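Local structure of caprin-1 (Homo sapiens, 4WBE) at residues A[83-88]-A[97-102]. The protein binds mRNAs and regulates their transport, translation and/or stability, and is essential for stress granule formation in the cytoplasm. Sequence-based numbering, arbitrary orientation.
Sequences LWDLLE and TTYKVL
L86 and Y99 bring the two backbones within 4.9 Å, CA to CA, where helix 77-88 meets the first turn of helix 99-111. T98, at the N-cap just before that turn, accepts from V101 N at its OG1, 3.0 Å. No direct hydrogen bond joins the segments; the contact is made by packing. One face of the Y99 ring sits over D85 CB, 3.3 Å from the ring centroid and only 2° off the normal, a CH-pi contact, while the carboxylate is turned 67° from the ring. With CG of Y99 anti to its own carbonyl carbon (chi1 -68°), the ring runs back alongside helix 77-88, toward its start, and L86 N approaches it obliquely, 3.6 Å from CD1 of Y99. One turn further along helix 99-111, L86 CD1 meets L102 CB at 3.6 Å, the side chains crossing roughly at right angles, with F58 of helix 49-62 against both. Y99 OH hydrogen-bonds H82 and a water 2.8 Å away, which also donates weakly to D85 OD2. An alanine in place of Y99 would probably uncover D85 CB and leave H82 without its phenolic mate. Within the caprin-1 dimerization domain, then, apolar contact joins helices 77-88 and 99-111, linked through the antiparallel strands 93-94 and 97-98, while H82 and water satisfy the phenol's polar end.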
ATOM      1  N   LEU A  83       7.040  -7.263   1.732  1.00 11.65           N
ATOM      2  CA  LEU A  83       7.287  -5.915   1.241  1.00 15.87           C
ATOM      3  C   LEU A  83       8.546  -5.322   1.857  1.00 16.23           C
ATOM      4  O   LEU A  83       9.373  -4.734   1.159  1.00 14.79           O
ATOM      5  CB  LEU A  83       6.093  -5.014   1.559  1.00 13.09           C
ATOM      6  CG  LEU A  83       4.886  -5.175   0.638  1.00 17.63           C
ATOM      7  CD1 LEU A  83       3.728  -4.332   1.134  1.00 14.16           C
ATOM      8  CD2 LEU A  83       5.260  -4.798  -0.786  1.00 16.15           C
ATOM      9  N   TRP A  84       8.678  -5.466   3.170  1.00 17.84           N
ATOM     10  CA  TRP A  84       9.835  -4.924   3.878  1.00 18.11           C
ATOM     11  C   TRP A  84      11.131  -5.573   3.400  1.00 16.11           C
ATOM     12  O   TRP A  84      12.136  -4.887   3.169  1.00 18.12           O
ATOM     13  CB  TRP A  84       9.686  -5.094   5.394  1.00 15.12           C
ATOM     14  CG  TRP A  84      10.730  -4.339   6.153  1.00 19.90           C
ATOM     15  CD1 TRP A  84      10.685  -3.019   6.522  1.00 16.58           C
ATOM     16  CD2 TRP A  84      11.982  -4.843   6.621  1.00 20.13           C
ATOM     17  NE1 TRP A  84      11.833  -2.679   7.194  1.00 20.35           N
ATOM     18  CE2 TRP A  84      12.646  -3.780   7.267  1.00 22.38           C
ATOM     19  CE3 TRP A  84      12.605  -6.091   6.565  1.00 24.38           C
ATOM     20  CZ2 TRP A  84      13.903  -3.930   7.851  1.00 31.64           C
ATOM     21  CZ3 TRP A  84      13.850  -6.238   7.142  1.00 31.72           C
ATOM     22  CH2 TRP A  84      14.487  -5.164   7.776  1.00 34.91           C
ATOM     23  N   ASP A  85      11.108  -6.897   3.277  1.00 15.31           N
ATOM     24  CA  ASP A  85      12.265  -7.637   2.791  1.00 14.65           C
ATOM     25  C   ASP A  85      12.672  -7.213   1.375  1.00 17.22           C
ATOM     26  O   ASP A  85      13.861  -7.140   1.064  1.00 15.65           O
ATOM     27  CB  ASP A  85      11.990  -9.142   2.815  1.00 17.49           C
ATOM     28  CG  ASP A  85      12.014  -9.722   4.221  1.00 20.16           C
ATOM     29  OD1 ASP A  85      12.529  -9.045   5.123  1.00 19.08           O
ATOM     30  OD2 ASP A  85      11.525 -10.859   4.414  1.00 21.77           O
ATOM     31  N   LEU A  86      11.692  -6.956   0.512  1.00 15.65           N
ATOM     32  CA  LEU A  86      12.005  -6.489  -0.840  1.00 14.16           C
ATOM     33  C   LEU A  86      12.703  -5.130  -0.818  1.00 16.81           C
ATOM     34  O   LEU A  86      13.715  -4.932  -1.492  1.00 18.54           O
ATOM     35  CB  LEU A  86      10.768  -6.437  -1.739  1.00 14.12           C
ATOM     36  CG  LEU A  86      11.159  -5.955  -3.145  1.00 20.52           C
ATOM     37  CD1 LEU A  86      10.717  -6.908  -4.215  1.00 21.80           C
ATOM     38  CD2 LEU A  86      10.614  -4.561  -3.413  1.00 23.52           C
ATOM     39  N   LEU A  87      12.152  -4.197  -0.047  1.00 18.66           N
ATOM     40  CA  LEU A  87      12.723  -2.858   0.080  1.00 24.60           C
ATOM     41  C   LEU A  87      14.167  -2.903   0.584  1.00 26.02           C
ATOM     42  O   LEU A  87      14.997  -2.083   0.186  1.00 26.66           O
ATOM     43  CB  LEU A  87      11.851  -1.999   0.996  1.00 25.34           C
ATOM     44  CG  LEU A  87      10.448  -1.809   0.423  1.00 27.61           C
ATOM     45  CD1 LEU A  87       9.488  -1.288   1.463  1.00 30.22           C
ATOM     46  CD2 LEU A  87      10.502  -0.861  -0.755  1.00 27.12           C
ATOM     47  N   GLU A  88      14.450  -3.855   1.470  1.00 25.95           N
ATOM     48  CA  GLU A  88      15.788  -4.018   2.034  1.00 26.21           C
ATOM     49  C   GLU A  88      16.666  -4.849   1.113  1.00 28.32           C
ATOM     50  O   GLU A  88      17.883  -4.910   1.295  1.00 32.50           O
ATOM     51  CB  GLU A  88      15.709  -4.680   3.410  1.00 27.44           C
ATOM     52  CG  GLU A  88      15.019  -3.826   4.461  1.00 32.92           C
ATOM     53  CD  GLU A  88      15.865  -2.633   4.868  1.00 38.89           C
ATOM     54  OE1 GLU A  88      17.088  -2.808   5.050  1.00 41.75           O
ATOM     55  OE2 GLU A  88      15.313  -1.520   4.988  1.00 38.54           O
ATOM     56  N   THR A  97      13.743 -17.468  -5.651  1.00 36.14           N
ATOM     57  CA  THR A  97      14.898 -16.591  -5.811  1.00 30.16           C
ATOM     58  C   THR A  97      15.144 -15.844  -4.498  1.00 29.54           C
ATOM     59  O   THR A  97      14.883 -16.381  -3.420  1.00 31.41           O
ATOM     60  CB  THR A  97      14.718 -15.613  -7.002  1.00 35.88           C
ATOM     61  OG1 THR A  97      15.823 -14.701  -7.068  1.00 37.23           O
ATOM     62  CG2 THR A  97      13.414 -14.838  -6.882  1.00 33.24           C
ATOM     63  N   THR A  98      15.634 -14.613  -4.583  1.00 29.84           N
ATOM     64  CA  THR A  98      15.844 -13.800  -3.389  1.00 28.74           C
ATOM     65  C   THR A  98      15.149 -12.453  -3.518  1.00 25.10           C
ATOM     66  O   THR A  98      14.828 -12.014  -4.624  1.00 22.92           O
ATOM     67  CB  THR A  98      17.339 -13.530  -3.139  1.00 31.55           C
ATOM     68  OG1 THR A  98      17.870 -12.746  -4.213  1.00 33.73           O
ATOM     69  CG2 THR A  98      18.117 -14.833  -3.025  1.00 36.41           C
ATOM     70  N   TYR A  99      14.938 -11.794  -2.383  1.00 26.49           N
ATOM     71  CA  TYR A  99      14.409 -10.439  -2.377  1.00 23.14           C
ATOM     72  C   TYR A  99      15.401  -9.496  -3.044  1.00 24.85           C
ATOM     73  O   TYR A  99      15.008  -8.492  -3.646  1.00 21.69           O
ATOM     74  CB  TYR A  99      14.134  -9.977  -0.950  1.00 19.09           C
ATOM     75  CG  TYR A  99      13.003 -10.706  -0.276  1.00 21.28           C
ATOM     76  CD1 TYR A  99      11.682 -10.356  -0.519  1.00 19.71           C
ATOM     77  CD2 TYR A  99      13.255 -11.736   0.612  1.00 25.59           C
ATOM     78  CE1 TYR A  99      10.636 -11.022   0.100  1.00 19.41           C
ATOM     79  CE2 TYR A  99      12.221 -12.409   1.236  1.00 24.08           C
ATOM     80  CZ  TYR A  99      10.917 -12.046   0.980  1.00 22.55           C
ATOM     81  OH  TYR A  99       9.896 -12.719   1.606  1.00 23.13           O
ATOM     82  N   LYS A 100      16.687  -9.812  -2.921  1.00 24.22           N
ATOM     83  CA  LYS A 100      17.726  -9.012  -3.562  1.00 27.85           C
ATOM     84  C   LYS A 100      17.563  -8.989  -5.079  1.00 21.77           C
ATOM     85  O   LYS A 100      17.682  -7.937  -5.710  1.00 24.59           O
ATOM     86  CB  LYS A 100      19.117  -9.526  -3.192  1.00 30.98           C
ATOM     87  CG  LYS A 100      20.237  -8.677  -3.761  1.00 35.25           C
ATOM     88  CD  LYS A 100      21.600  -9.234  -3.387  1.00 43.11           C
ATOM     89  CE  LYS A 100      22.723  -8.419  -4.013  1.00 47.65           C
ATOM     90  NZ  LYS A 100      24.045  -8.750  -3.412  1.00 51.15           N
ATOM     91  N   VAL A 101      17.287 -10.149  -5.661  1.00 21.39           N
ATOM     92  CA  VAL A 101      17.054 -10.241  -7.104  1.00 23.17           C
ATOM     93  C   VAL A 101      15.747  -9.556  -7.515  1.00 20.76           C
ATOM     94  O   VAL A 101      15.682  -8.906  -8.560  1.00 23.78           O
ATOM     95  CB  VAL A 101      17.058 -11.708  -7.586  1.00 29.34           C
ATOM     96  CG1 VAL A 101      16.570 -11.814  -9.027  1.00 31.21           C
ATOM     97  CG2 VAL A 101      18.448 -12.323  -7.432  1.00 29.00           C
ATOM     98  N   LEU A 102      14.703  -9.735  -6.709  1.00 23.83           N
ATOM     99  CA  LEU A 102      13.420  -9.096  -6.973  1.00 22.76           C
ATOM    100  C   LEU A 102      13.523  -7.572  -6.920  1.00 18.50           C
ATOM    101  O   LEU A 102      12.940  -6.873  -7.750  1.00 18.94           O
ATOM    102  CB  LEU A 102      12.359  -9.584  -5.986  1.00 20.61           C
ATOM    103  CG  LEU A 102      11.885 -11.030  -6.154  1.00 23.15           C
ATOM    104  CD1 LEU A 102      10.824 -11.354  -5.117  1.00 19.54           C
ATOM    105  CD2 LEU A 102      11.340 -11.247  -7.556  1.00 24.49           C
TER
HETATM  106  O   HOH W   1      10.266 -13.941   4.146  1.00 47.95           O